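Local coordinates for protein oligogalacturonate lyase (Vibrio parahaemolyticus RIMD 2210633, PDB 3C5M) that probably cleaves oligogalacturonides, short fragments of pectin, by a lyase reaction in a seven-bladed beta-propeller that binds a manganese ion, at residues I142-R147 and T187-H192; T167-K172 and G178-I183; V298-D303 and C336-S341. All coordinates share one frame; numbering follows the deposited sequence.

Overall arrangement
The chain folds as a seven-bladed beta-propeller, and the three contacts sample two regions of it. Contacts 1 and 2, with centres about 11 Å apart, both reach the blade whose strands run 124-132, 138-145, 168-174 and 180-186, contact 1 joining it to the next. Contact 2 is the outer hairpin of the former blade and is nested, along the chain, inside the loop that contact 1 closes. A salt bridge from Glu143 to Arg169 ties the two together. Contact 3 follows later in the chain, on the opposite side of its centre, about 32 and 36 Å from the other two, centre to centre. It adjoins the manganese site, whereas contacts 1 and 2 are structural packing away from it.

Contact 1 of 3, residues I142-R147 and T187-H192; sequences IEILKR and TAWLGH
Ile144 and Trp189 meet because their torsions turn the ends of both side chains toward the other segment: CG1 of Ile144 sits beside the backbone N (chi1 -60°), with CD1 extended beyond it, while the indole of Trp189 swings beside its own carbonyl carbon (chi1 -174°). The methyl thus arrives obliquely at the pyrrole part of the indole, with Ile144 CD1 4.2 Å from Trp189 NE1. A branched aliphatic chain suits this place, since it offers a methyl to a large flat ring without demanding a polar partner. The indole is further enclosed by aromatic rings: Phe161 and Tyr127 meet it edge-to-face, and Phe158 also packs on it, so helix 155-163 contributes two of its neighbours.

Two residues earlier on strand 138-145, on the same side, Ile142 points toward Leu190 at the beginning of strand 190-196, although the exact placing of its CD1 methyl is doubtful. Gly191 is almost fully extended, a conformation glycine adopts readily, and its CA comes within 6.4 Å of Ile142 CA. No hydrogen bond links the two segments; 165 Å² of surface is buried, with the touching side chains apolar. Cys168 of strand 168-174, the neighbour of 138-145 in the sheet, touches both Ile144 and Leu190. The second strand of one blade here packs against the link into the next blade and that blade's first strand, as between neighbouring blades of a beta-propeller.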
ATOM      1  N   ILE A 142       6.200  11.694  -5.729  1.00 21.94           N
ATOM      2  CA  ILE A 142       7.248  11.964  -6.709  1.00 30.03           C
ATOM      3  C   ILE A 142       6.640  12.207  -8.101  1.00 36.82           C
ATOM      4  O   ILE A 142       5.481  11.858  -8.361  1.00 36.35           O
ATOM      5  CB  ILE A 142       8.324  10.845  -6.831  1.00 25.27           C
ATOM      6  CG1 ILE A 142       7.943   9.867  -7.921  1.00 40.22           C
ATOM      7  CG2 ILE A 142       8.521  10.111  -5.524  1.00 34.41           C
ATOM      8  CD1 ILE A 142       9.150   9.197  -8.526  1.00 38.26           C
ATOM      9  N   GLU A 143       7.406  12.848  -8.983  1.00 36.08           N
ATOM     10  CA  GLU A 143       6.943  13.127 -10.338  1.00 30.57           C
ATOM     11  C   GLU A 143       8.128  12.963 -11.270  1.00 32.31           C
ATOM     12  O   GLU A 143       9.272  13.115 -10.863  1.00 28.85           O
ATOM     13  CB  GLU A 143       6.362  14.542 -10.454  1.00 24.40           C
ATOM     14  CG  GLU A 143       5.359  14.910  -9.353  1.00 39.93           C
ATOM     15  CD  GLU A 143       4.706  16.299  -9.535  1.00 49.93           C
ATOM     16  OE1 GLU A 143       5.439  17.310  -9.666  1.00 47.98           O
ATOM     17  OE2 GLU A 143       3.454  16.378  -9.532  1.00 41.97           O
ATOM     18  N   ILE A 144       7.832  12.631 -12.520  1.00 43.56           N
ATOM     19  CA  ILE A 144       8.832  12.396 -13.551  1.00 38.08           C
ATOM     20  C   ILE A 144       8.671  13.422 -14.658  1.00 46.72           C
ATOM     21  O   ILE A 144       7.556  13.689 -15.098  1.00 58.10           O
ATOM     22  CB  ILE A 144       8.637  10.996 -14.129  1.00 36.10           C
ATOM     23  CG1 ILE A 144       8.795   9.976 -13.000  1.00 39.05           C
ATOM     24  CG2 ILE A 144       9.610  10.741 -15.264  1.00 38.04           C
ATOM     25  CD1 ILE A 144       8.432   8.565 -13.386  1.00 47.86           C
ATOM     26  N   LEU A 145       9.771  14.007 -15.115  1.00 48.59           N
ATOM     27  CA  LEU A 145       9.677  15.002 -16.176  1.00 48.75           C
ATOM     28  C   LEU A 145       8.999  14.376 -17.409  1.00 50.59           C
ATOM     29  O   LEU A 145       9.486  13.386 -17.946  1.00 46.04           O
ATOM     30  CB  LEU A 145      11.072  15.499 -16.533  1.00 39.81           C
ATOM     31  CG  LEU A 145      11.174  16.983 -16.872  1.00 47.33           C
ATOM     32  CD1 LEU A 145      12.596  17.242 -17.301  1.00 44.15           C
ATOM     33  CD2 LEU A 145      10.195  17.381 -17.983  1.00 53.14           C
ATOM     34  N   LYS A 146       7.882  14.951 -17.851  1.00 53.17           N
ATOM     35  CA  LYS A 146       7.150  14.420 -19.002  1.00 53.65           C
ATOM     36  C   LYS A 146       8.009  13.974 -20.165  1.00 53.65           C
ATOM     37  O   LYS A 146       7.794  12.899 -20.712  1.00 56.54           O
ATOM     38  CB  LYS A 146       6.127  15.427 -19.518  1.00 49.23           C
ATOM     39  CG  LYS A 146       4.770  15.296 -18.882  1.00 45.86           C
ATOM     40  CD  LYS A 146       3.744  16.084 -19.670  1.00 55.98           C
ATOM     41  CE  LYS A 146       2.362  15.956 -19.060  1.00 48.70           C
ATOM     42  NZ  LYS A 146       1.398  16.744 -19.865  1.00 60.22           N
ATOM     43  N   ARG A 147       8.976  14.800 -20.548  1.00 59.92           N
ATOM     44  CA  ARG A 147       9.865  14.474 -21.658  1.00 63.22           C
ATOM     45  C   ARG A 147      10.613  13.155 -21.437  1.00 62.92           C
ATOM     46  O   ARG A 147      10.842  12.402 -22.385  1.00 60.29           O
ATOM     47  CB  ARG A 147      10.876  15.599 -21.863  1.00 64.76           C
ATOM     48  CG  ARG A 147      10.247  16.970 -22.050  1.00 74.68           C
ATOM     49  CD  ARG A 147      11.300  18.014 -22.405  1.00 78.80           C
ATOM     50  NE  ARG A 147      12.506  17.851 -21.597  1.00 80.67           N
ATOM     51  CZ  ARG A 147      13.567  17.140 -21.966  1.00 81.26           C
ATOM     52  NH1 ARG A 147      13.580  16.526 -23.143  1.00 79.93           N
ATOM     53  NH2 ARG A 147      14.608  17.030 -21.149  1.00 80.99           N
ATOM     54  N   THR A 187      18.591  12.817 -11.542  1.00 52.57           N
ATOM     55  CA  THR A 187      18.467  12.271 -12.885  1.00 53.29           C
ATOM     56  C   THR A 187      18.399  10.755 -12.842  1.00 56.17           C
ATOM     57  O   THR A 187      18.871  10.068 -13.750  1.00 59.07           O
ATOM     58  CB  THR A 187      19.647  12.692 -13.770  1.00 56.46           C
ATOM     59  OG1 THR A 187      20.869  12.566 -13.032  1.00 62.75           O
ATOM     60  CG2 THR A 187      19.472  14.122 -14.233  1.00 55.39           C
ATOM     61  N   ALA A 188      17.799  10.243 -11.773  1.00 57.36           N
ATOM     62  CA  ALA A 188      17.634   8.808 -11.573  1.00 57.91           C
ATOM     63  C   ALA A 188      16.157   8.507 -11.358  1.00 53.06           C
ATOM     64  O   ALA A 188      15.396   9.383 -10.960  1.00 51.84           O
ATOM     65  CB  ALA A 188      18.438   8.358 -10.359  1.00 59.64           C
ATOM     66  N   TRP A 189      15.752   7.271 -11.624  1.00 55.10           N
ATOM     67  CA  TRP A 189      14.358   6.873 -11.435  1.00 52.74           C
ATOM     68  C   TRP A 189      14.058   6.683  -9.939  1.00 50.99           C
ATOM     69  O   TRP A 189      14.481   5.701  -9.335  1.00 51.60           O
ATOM     70  CB  TRP A 189      14.085   5.571 -12.194  1.00 51.64           C
ATOM     71  CG  TRP A 189      12.638   5.151 -12.182  1.00 50.12           C
ATOM     72  CD1 TRP A 189      11.581   5.865 -11.703  1.00 39.08           C
ATOM     73  CD2 TRP A 189      12.094   3.949 -12.732  1.00 44.22           C
ATOM     74  NE1 TRP A 189      10.416   5.189 -11.925  1.00 38.48           N
ATOM     75  CE2 TRP A 189      10.700   4.007 -12.555  1.00 37.50           C
ATOM     76  CE3 TRP A 189      12.650   2.826 -13.357  1.00 47.47           C
ATOM     77  CZ2 TRP A 189       9.848   2.986 -12.987  1.00 49.54           C
ATOM     78  CZ3 TRP A 189      11.803   1.813 -13.783  1.00 43.00           C
ATOM     79  CH2 TRP A 189      10.417   1.901 -13.596  1.00 45.92           C
ATOM     80  N   LEU A 190      13.327   7.629  -9.354  1.00 49.22           N
ATOM     81  CA  LEU A 190      12.973   7.596  -7.933  1.00 49.77           C
ATOM     82  C   LEU A 190      11.572   7.026  -7.757  1.00 49.85           C
ATOM     83  O   LEU A 190      10.818   6.916  -8.721  1.00 53.19           O
ATOM     84  CB  LEU A 190      12.999   9.011  -7.348  1.00 44.21           C
ATOM     85  CG  LEU A 190      14.260   9.816  -7.629  1.00 41.73           C
ATOM     86  CD1 LEU A 190      14.053  11.248  -7.200  1.00 38.72           C
ATOM     87  CD2 LEU A 190      15.433   9.178  -6.923  1.00 33.83           C
ATOM     88  N   GLY A 191      11.213   6.685  -6.524  1.00 40.52           N
ATOM     89  CA  GLY A 191       9.890   6.154  -6.306  1.00 31.84           C
ATOM     90  C   GLY A 191       9.537   5.895  -4.862  1.00 36.17           C
ATOM     91  O   GLY A 191      10.356   6.079  -3.961  1.00 42.38           O
ATOM     92  N   HIS A 192       8.290   5.474  -4.666  1.00 32.49           N
ATOM     93  CA  HIS A 192       7.724   5.135  -3.364  1.00 38.39           C
ATOM     94  C   HIS A 192       8.106   6.067  -2.215  1.00 39.69           C
ATOM     95  O   HIS A 192       8.840   5.688  -1.291  1.00 38.22           O
ATOM     96  CB  HIS A 192       8.096   3.691  -2.984  1.00 42.28           C
ATOM     97  CG  HIS A 192       7.337   3.172  -1.804  1.00 45.33           C
ATOM     98  ND1 HIS A 192       7.901   2.334  -0.864  1.00 52.01           N
ATOM     99  CD2 HIS A 192       6.061   3.379  -1.404  1.00 44.88           C
ATOM    100  CE1 HIS A 192       7.002   2.051   0.063  1.00 51.52           C
ATOM    101  NE2 HIS A 192       5.877   2.672  -0.241  1.00 40.34           N
TER

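Contact 2 of 3, residues T167-K172 and G178-I183; sequences TCRLIK and GELEVI
Lys172 and Glu181 lie side by side and point the same way, while Arg169 crosses Leu180 and Val182 at about a right angle on the other face of the hairpin. The lysine bends near its end (chi3 65°, chi4 63°), which brings NZ to 3.0 Å from Glu181 OE1 in a salt bridge whose hydrogen-bond geometry is weak. Oppositely charged, flexible chains suit this solvent-accessible end of the hairpin. Next to them Leu170 and Ile183 pack at a slant, Leu170 CD2 touching Ile183 CD1.

On the opposite face the extended arginine passes its guanidinium by the apolar branches: Arg169 NH2 is 3.6 Å from Leu180 CD1, and Arg169 NH1 is 3.7 Å from Val182 CG2. Its charge is met by Glu143, and Trp124 adds a cation-pi contact. Ile171 CG2 and Val182 CG2 touch on the same face.

The antiparallel pairing is irregular: Ile183 N bonds Leu170 O at 3.1 Å, Glu181 N Lys172 O at 2.8 Å and Lys172 N Glu181 O at 3.2 Å. Strand 180-186 is the outermost of its blade; strand 168-174 has strand 138-145 on its other side, Tyr118 of the preceding blade touches Arg169 and Ile171, and Tyr195 of the following blade touches Lys172.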
ATOM      1  N   THR A 167      14.851  12.202 -15.157  1.00 47.32           N
ATOM      2  CA  THR A 167      14.897  13.176 -14.081  1.00 46.50           C
ATOM      3  C   THR A 167      13.576  13.152 -13.317  1.00 49.89           C
ATOM      4  O   THR A 167      12.511  13.458 -13.868  1.00 52.79           O
ATOM      5  CB  THR A 167      15.167  14.596 -14.637  1.00 49.97           C
ATOM      6  OG1 THR A 167      14.804  15.578 -13.659  1.00 50.90           O
ATOM      7  CG2 THR A 167      14.368  14.832 -15.892  1.00 56.09           C
ATOM      8  N   CYS A 168      13.664  12.768 -12.048  1.00 46.67           N
ATOM      9  CA  CYS A 168      12.511  12.669 -11.161  1.00 44.26           C
ATOM     10  C   CYS A 168      12.707  13.557  -9.949  1.00 44.67           C
ATOM     11  O   CYS A 168      13.830  13.808  -9.526  1.00 51.83           O
ATOM     12  CB  CYS A 168      12.343  11.231 -10.676  1.00 49.25           C
ATOM     13  SG  CYS A 168      12.018  10.037 -11.963  1.00 59.86           S
ATOM     14  N   ARG A 169      11.609  14.021  -9.374  1.00 43.53           N
ATOM     15  CA  ARG A 169      11.702  14.861  -8.199  1.00 44.86           C
ATOM     16  C   ARG A 169      10.739  14.382  -7.122  1.00 47.04           C
ATOM     17  O   ARG A 169       9.625  13.953  -7.411  1.00 41.22           O
ATOM     18  CB  ARG A 169      11.388  16.314  -8.552  1.00 48.47           C
ATOM     19  CG  ARG A 169       9.967  16.534  -9.045  1.00 38.45           C
ATOM     20  CD  ARG A 169       9.716  18.001  -9.314  1.00 46.04           C
ATOM     21  NE  ARG A 169       8.329  18.271  -9.681  1.00 40.56           N
ATOM     22  CZ  ARG A 169       7.825  19.491  -9.842  1.00 45.55           C
ATOM     23  NH1 ARG A 169       8.593  20.563  -9.673  1.00 28.68           N
ATOM     24  NH2 ARG A 169       6.547  19.643 -10.163  1.00 41.94           N
ATOM     25  N   LEU A 170      11.196  14.462  -5.881  1.00 43.39           N
ATOM     26  CA  LEU A 170      10.413  14.077  -4.722  1.00 46.98           C
ATOM     27  C   LEU A 170       9.847  15.390  -4.152  1.00 48.06           C
ATOM     28  O   LEU A 170      10.576  16.157  -3.525  1.00 55.40           O
ATOM     29  CB  LEU A 170      11.330  13.401  -3.702  1.00 48.52           C
ATOM     30  CG  LEU A 170      10.698  12.573  -2.586  1.00 56.32           C
ATOM     31  CD1 LEU A 170      11.781  12.014  -1.668  1.00 62.45           C
ATOM     32  CD2 LEU A 170       9.743  13.430  -1.800  1.00 54.86           C
ATOM     33  N   ILE A 171       8.558  15.652  -4.378  1.00 44.84           N
ATOM     34  CA  ILE A 171       7.936  16.887  -3.909  1.00 37.24           C
ATOM     35  C   ILE A 171       7.089  16.740  -2.656  1.00 40.87           C
ATOM     36  O   ILE A 171       6.715  15.644  -2.255  1.00 44.33           O
ATOM     37  CB  ILE A 171       7.042  17.532  -4.993  1.00 35.37           C
ATOM     38  CG1 ILE A 171       5.845  16.632  -5.293  1.00 40.45           C
ATOM     39  CG2 ILE A 171       7.858  17.801  -6.249  1.00 47.30           C
ATOM     40  CD1 ILE A 171       4.879  17.195  -6.323  1.00 43.39           C
ATOM     41  N   LYS A 172       6.789  17.876  -2.045  1.00 40.25           N
ATOM     42  CA  LYS A 172       5.991  17.929  -0.838  1.00 35.02           C
ATOM     43  C   LYS A 172       4.973  19.037  -1.054  1.00 32.43           C
ATOM     44  O   LYS A 172       5.323  20.143  -1.456  1.00 37.97           O
ATOM     45  CB  LYS A 172       6.889  18.250   0.353  1.00 37.27           C
ATOM     46  CG  LYS A 172       6.146  18.549   1.639  1.00 50.11           C
ATOM     47  CD  LYS A 172       7.118  18.822   2.783  1.00 60.91           C
ATOM     48  CE  LYS A 172       7.947  20.081   2.546  1.00 62.99           C
ATOM     49  NZ  LYS A 172       7.114  21.323   2.483  1.00 74.13           N
ATOM     50  N   GLY A 178      -1.337  24.607  -0.604  1.00 54.38           N
ATOM     51  CA  GLY A 178      -1.389  24.017  -1.927  1.00 52.35           C
ATOM     52  C   GLY A 178      -0.087  24.248  -2.664  1.00 52.46           C
ATOM     53  O   GLY A 178       0.047  23.901  -3.839  1.00 52.69           O
ATOM     54  N   GLU A 179       0.877  24.838  -1.962  1.00 52.68           N
ATOM     55  CA  GLU A 179       2.192  25.134  -2.520  1.00 53.57           C
ATOM     56  C   GLU A 179       3.104  23.909  -2.507  1.00 48.10           C
ATOM     57  O   GLU A 179       3.171  23.196  -1.509  1.00 49.67           O
ATOM     58  CB  GLU A 179       2.851  26.264  -1.720  1.00 63.18           C
ATOM     59  CG  GLU A 179       2.241  27.660  -1.931  1.00 75.08           C
ATOM     60  CD  GLU A 179       2.565  28.265  -3.301  1.00 80.08           C
ATOM     61  OE1 GLU A 179       3.764  28.476  -3.601  1.00 84.12           O
ATOM     62  OE2 GLU A 179       1.617  28.533  -4.073  1.00 82.92           O
ATOM     63  N   LEU A 180       3.810  23.664  -3.610  1.00 43.43           N
ATOM     64  CA  LEU A 180       4.712  22.516  -3.673  1.00 43.07           C
ATOM     65  C   LEU A 180       6.118  22.949  -3.314  1.00 45.88           C
ATOM     66  O   LEU A 180       6.476  24.111  -3.455  1.00 46.71           O
ATOM     67  CB  LEU A 180       4.729  21.879  -5.065  1.00 41.63           C
ATOM     68  CG  LEU A 180       5.404  22.650  -6.196  1.00 55.56           C
ATOM     69  CD1 LEU A 180       5.397  21.795  -7.452  1.00 54.56           C
ATOM     70  CD2 LEU A 180       4.684  23.988  -6.441  1.00 56.20           C
ATOM     71  N   GLU A 181       6.918  22.001  -2.851  1.00 52.06           N
ATOM     72  CA  GLU A 181       8.283  22.297  -2.463  1.00 47.98           C
ATOM     73  C   GLU A 181       9.172  21.108  -2.804  1.00 43.42           C
ATOM     74  O   GLU A 181       9.094  20.069  -2.156  1.00 47.77           O
ATOM     75  CB  GLU A 181       8.320  22.564  -0.966  1.00 48.12           C
ATOM     76  CG  GLU A 181       9.623  23.122  -0.478  1.00 62.48           C
ATOM     77  CD  GLU A 181       9.652  23.237   1.025  1.00 74.15           C
ATOM     78  OE1 GLU A 181       9.849  22.199   1.699  1.00 83.31           O
ATOM     79  OE2 GLU A 181       9.460  24.363   1.536  1.00 75.81           O
ATOM     80  N   VAL A 182      10.009  21.250  -3.825  1.00 41.28           N
ATOM     81  CA  VAL A 182      10.889  20.154  -4.222  1.00 44.28           C
ATOM     82  C   VAL A 182      11.916  19.882  -3.126  1.00 44.68           C
ATOM     83  O   VAL A 182      12.806  20.695  -2.906  1.00 50.76           O
ATOM     84  CB  VAL A 182      11.639  20.484  -5.530  1.00 36.48           C
ATOM     85  CG1 VAL A 182      12.531  19.324  -5.919  1.00 44.70           C
ATOM     86  CG2 VAL A 182      10.649  20.769  -6.639  1.00 38.21           C
ATOM     87  N   ILE A 183      11.807  18.745  -2.439  1.00 44.31           N
ATOM     88  CA  ILE A 183      12.760  18.439  -1.374  1.00 48.05           C
ATOM     89  C   ILE A 183      13.936  17.599  -1.842  1.00 41.27           C
ATOM     90  O   ILE A 183      14.878  17.376  -1.089  1.00 37.64           O
ATOM     91  CB  ILE A 183      12.098  17.709  -0.177  1.00 49.96           C
ATOM     92  CG1 ILE A 183      11.593  16.344  -0.598  1.00 51.54           C
ATOM     93  CG2 ILE A 183      10.941  18.530   0.371  1.00 62.24           C
ATOM     94  CD1 ILE A 183      10.801  15.656   0.497  1.00 54.58           C
TER

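Contact 3 of 3, residues V298-D303 and C336-S341; sequences VGDGCD and CKHSTS
Gly301 and His338 face each other with their CA atoms 8.3 Å apart, too far for strand pairing, because strand 321-326 lies between strands 296-301 and 334-337 in this four-stranded propeller blade. Just past the end of strand 334-337, His338 reaches across to the last residue of strand 296-301. Its CG stands between its own backbone N and carbonyl carbon, and from there the imidazole projects over the gap. His338 NE2 donates a hydrogen bond of 2.9 Å to Gly301 O. The bond uses a lone pair of the carbonyl oxygen, which lies within 1° of the ring plane, and the N-H...O angle is 146°.

A second, weak bond, from Thr340 N at the ring's edge to His338 ND1, restrains the ring's rotation. Histidine suits the place since it can give at one nitrogen and accept at the other, linking two backbones through one flat group. Glycine at 301 puts no side chain beside the imidazole. Leu322 of the intervening strand touches both His338 and Asp300, and Phe367 of strand 364-369 packs on His338 from the next blade.

Asp300 connects this packing to the metal site formed by His287, Gln350, His353 and His355. Its side chain lies about 6 Å from the bound manganese, nearest atoms being meant. OD2 accepts a hydrogen bond from His355 N and has a weak one with His287 ND1, so Asp300 is placed as a second-shell residue and may help to orient His287 and His355. Its other oxygen approaches the imidazole of His338 obliquely; the carboxylate and ring planes are 82° apart, with Asp300 OD1 4.0 Å from His338 CD2.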
ATOM      1  N   VAL A 298       1.554  -9.561   8.518  1.00 36.22           N
ATOM      2  CA  VAL A 298       0.747 -10.404   7.666  1.00 37.00           C
ATOM      3  C   VAL A 298       1.385 -10.509   6.298  1.00 31.79           C
ATOM      4  O   VAL A 298       1.993  -9.558   5.820  1.00 28.47           O
ATOM      5  CB  VAL A 298      -0.682  -9.862   7.554  1.00 28.61           C
ATOM      6  CG1 VAL A 298      -0.685  -8.544   6.841  1.00 23.47           C
ATOM      7  CG2 VAL A 298      -1.551 -10.874   6.851  1.00 45.29           C
ATOM      8  N   GLY A 299       1.248 -11.680   5.679  1.00 38.10           N
ATOM      9  CA  GLY A 299       1.837 -11.899   4.370  1.00 44.26           C
ATOM     10  C   GLY A 299       0.972 -12.564   3.309  1.00 43.12           C
ATOM     11  O   GLY A 299       0.016 -13.280   3.591  1.00 40.39           O
ATOM     12  N   ASP A 300       1.361 -12.341   2.063  1.00 52.27           N
ATOM     13  CA  ASP A 300       0.660 -12.859   0.897  1.00 48.05           C
ATOM     14  C   ASP A 300       1.253 -14.109   0.282  1.00 48.60           C
ATOM     15  O   ASP A 300       2.200 -14.013  -0.494  1.00 59.40           O
ATOM     16  CB  ASP A 300       0.652 -11.798  -0.189  1.00 52.53           C
ATOM     17  CG  ASP A 300      -0.671 -11.179  -0.354  1.00 44.10           C
ATOM     18  OD1 ASP A 300      -1.657 -11.888  -0.078  1.00 55.48           O
ATOM     19  OD2 ASP A 300      -0.721 -10.006  -0.771  1.00 37.94           O
ATOM     20  N   GLY A 301       0.701 -15.275   0.591  1.00 52.48           N
ATOM     21  CA  GLY A 301       1.228 -16.492  -0.004  1.00 44.68           C
ATOM     22  C   GLY A 301       1.074 -16.452  -1.519  1.00 41.15           C
ATOM     23  O   GLY A 301       0.025 -16.061  -2.031  1.00 36.20           O
ATOM     24  N   CYS A 302       2.109 -16.856  -2.248  1.00 42.66           N
ATOM     25  CA  CYS A 302       2.045 -16.842  -3.703  1.00 46.60           C
ATOM     26  C   CYS A 302       2.763 -18.023  -4.339  1.00 53.90           C
ATOM     27  O   CYS A 302       2.995 -19.043  -3.689  1.00 58.98           O
ATOM     28  CB  CYS A 302       2.646 -15.552  -4.230  1.00 50.96           C
ATOM     29  SG  CYS A 302       4.338 -15.323  -3.677  1.00 57.17           S
ATOM     30  N   ASP A 303       3.111 -17.875  -5.617  1.00 57.47           N
ATOM     31  CA  ASP A 303       3.795 -18.925  -6.372  1.00 59.66           C
ATOM     32  C   ASP A 303       5.298 -18.766  -6.254  1.00 64.62           C
ATOM     33  O   ASP A 303       5.812 -17.649  -6.302  1.00 69.26           O
ATOM     34  CB  ASP A 303       3.411 -18.847  -7.846  1.00 63.59           C
ATOM     35  CG  ASP A 303       1.982 -18.398  -8.047  1.00 74.10           C
ATOM     36  OD1 ASP A 303       1.063 -19.039  -7.496  1.00 71.07           O
ATOM     37  OD2 ASP A 303       1.770 -17.393  -8.760  1.00 86.66           O
ATOM     38  N   CYS A 336      -5.621 -18.127   7.200  1.00 45.99           N
ATOM     39  CA  CYS A 336      -6.704 -18.726   6.462  1.00 40.55           C
ATOM     40  C   CYS A 336      -6.183 -18.792   5.057  1.00 38.12           C
ATOM     41  O   CYS A 336      -4.976 -18.692   4.829  1.00 35.00           O
ATOM     42  CB  CYS A 336      -7.972 -17.868   6.526  1.00 38.74           C
ATOM     43  SG  CYS A 336      -7.860 -16.304   5.641  1.00 41.00           S
ATOM     44  N   LYS A 337      -7.091 -18.933   4.111  1.00 38.57           N
ATOM     45  CA  LYS A 337      -6.696 -19.051   2.728  1.00 40.07           C
ATOM     46  C   LYS A 337      -7.343 -17.949   1.897  1.00 36.17           C
ATOM     47  O   LYS A 337      -8.522 -17.672   2.061  1.00 40.41           O
ATOM     48  CB  LYS A 337      -7.105 -20.449   2.250  1.00 38.35           C
ATOM     49  CG  LYS A 337      -6.495 -20.898   0.951  1.00 48.12           C
ATOM     50  CD  LYS A 337      -6.541 -22.422   0.787  1.00 49.64           C
ATOM     51  CE  LYS A 337      -7.966 -22.987   0.736  1.00 53.33           C
ATOM     52  NZ  LYS A 337      -8.571 -23.149   2.092  1.00 45.03           N
ATOM     53  N   HIS A 338      -6.563 -17.302   1.032  1.00 36.95           N
ATOM     54  CA  HIS A 338      -7.096 -16.246   0.173  1.00 42.79           C
ATOM     55  C   HIS A 338      -7.388 -16.786  -1.221  1.00 40.22           C
ATOM     56  O   HIS A 338      -8.266 -16.281  -1.912  1.00 42.40           O
ATOM     57  CB  HIS A 338      -6.132 -15.036   0.099  1.00 44.18           C
ATOM     58  CG  HIS A 338      -4.817 -15.324  -0.563  1.00 42.95           C
ATOM     59  ND1 HIS A 338      -4.700 -15.600  -1.911  1.00 39.86           N
ATOM     60  CD2 HIS A 338      -3.559 -15.363  -0.062  1.00 40.84           C
ATOM     61  CE1 HIS A 338      -3.425 -15.797  -2.209  1.00 34.31           C
ATOM     62  NE2 HIS A 338      -2.712 -15.659  -1.104  1.00 26.31           N
ATOM     63  N   SER A 339      -6.652 -17.818  -1.625  1.00 43.85           N
ATOM     64  CA  SER A 339      -6.840 -18.459  -2.932  1.00 48.24           C
ATOM     65  C   SER A 339      -7.162 -17.473  -4.039  1.00 46.12           C
ATOM     66  O   SER A 339      -8.248 -17.513  -4.616  1.00 43.26           O
ATOM     67  CB  SER A 339      -7.969 -19.498  -2.864  1.00 43.96           C
ATOM     68  OG  SER A 339      -7.651 -20.564  -1.983  1.00 43.14           O
ATOM     69  N   THR A 340      -6.221 -16.596  -4.352  1.00 43.00           N
ATOM     70  CA  THR A 340      -6.467 -15.625  -5.398  1.00 46.41           C
ATOM     71  C   THR A 340      -5.752 -16.036  -6.681  1.00 47.03           C
ATOM     72  O   THR A 340      -4.681 -16.638  -6.638  1.00 45.92           O
ATOM     73  CB  THR A 340      -5.988 -14.215  -4.970  1.00 47.03           C
ATOM     74  OG1 THR A 340      -6.429 -13.243  -5.927  1.00 45.19           O
ATOM     75  CG2 THR A 340      -4.466 -14.167  -4.881  1.00 36.92           C
ATOM     76  N   SER A 341      -6.368 -15.725  -7.815  1.00 47.83           N
ATOM     77  CA  SER A 341      -5.804 -16.017  -9.132  1.00 55.16           C
ATOM     78  C   SER A 341      -5.096 -14.740  -9.518  1.00 54.53           C
ATOM     79  O   SER A 341      -5.732 -13.828 -10.037  1.00 61.37           O
ATOM     80  CB  SER A 341      -6.920 -16.246 -10.145  1.00 65.21           C
ATOM     81  OG  SER A 341      -7.633 -15.028 -10.382  1.00 54.79           O
TER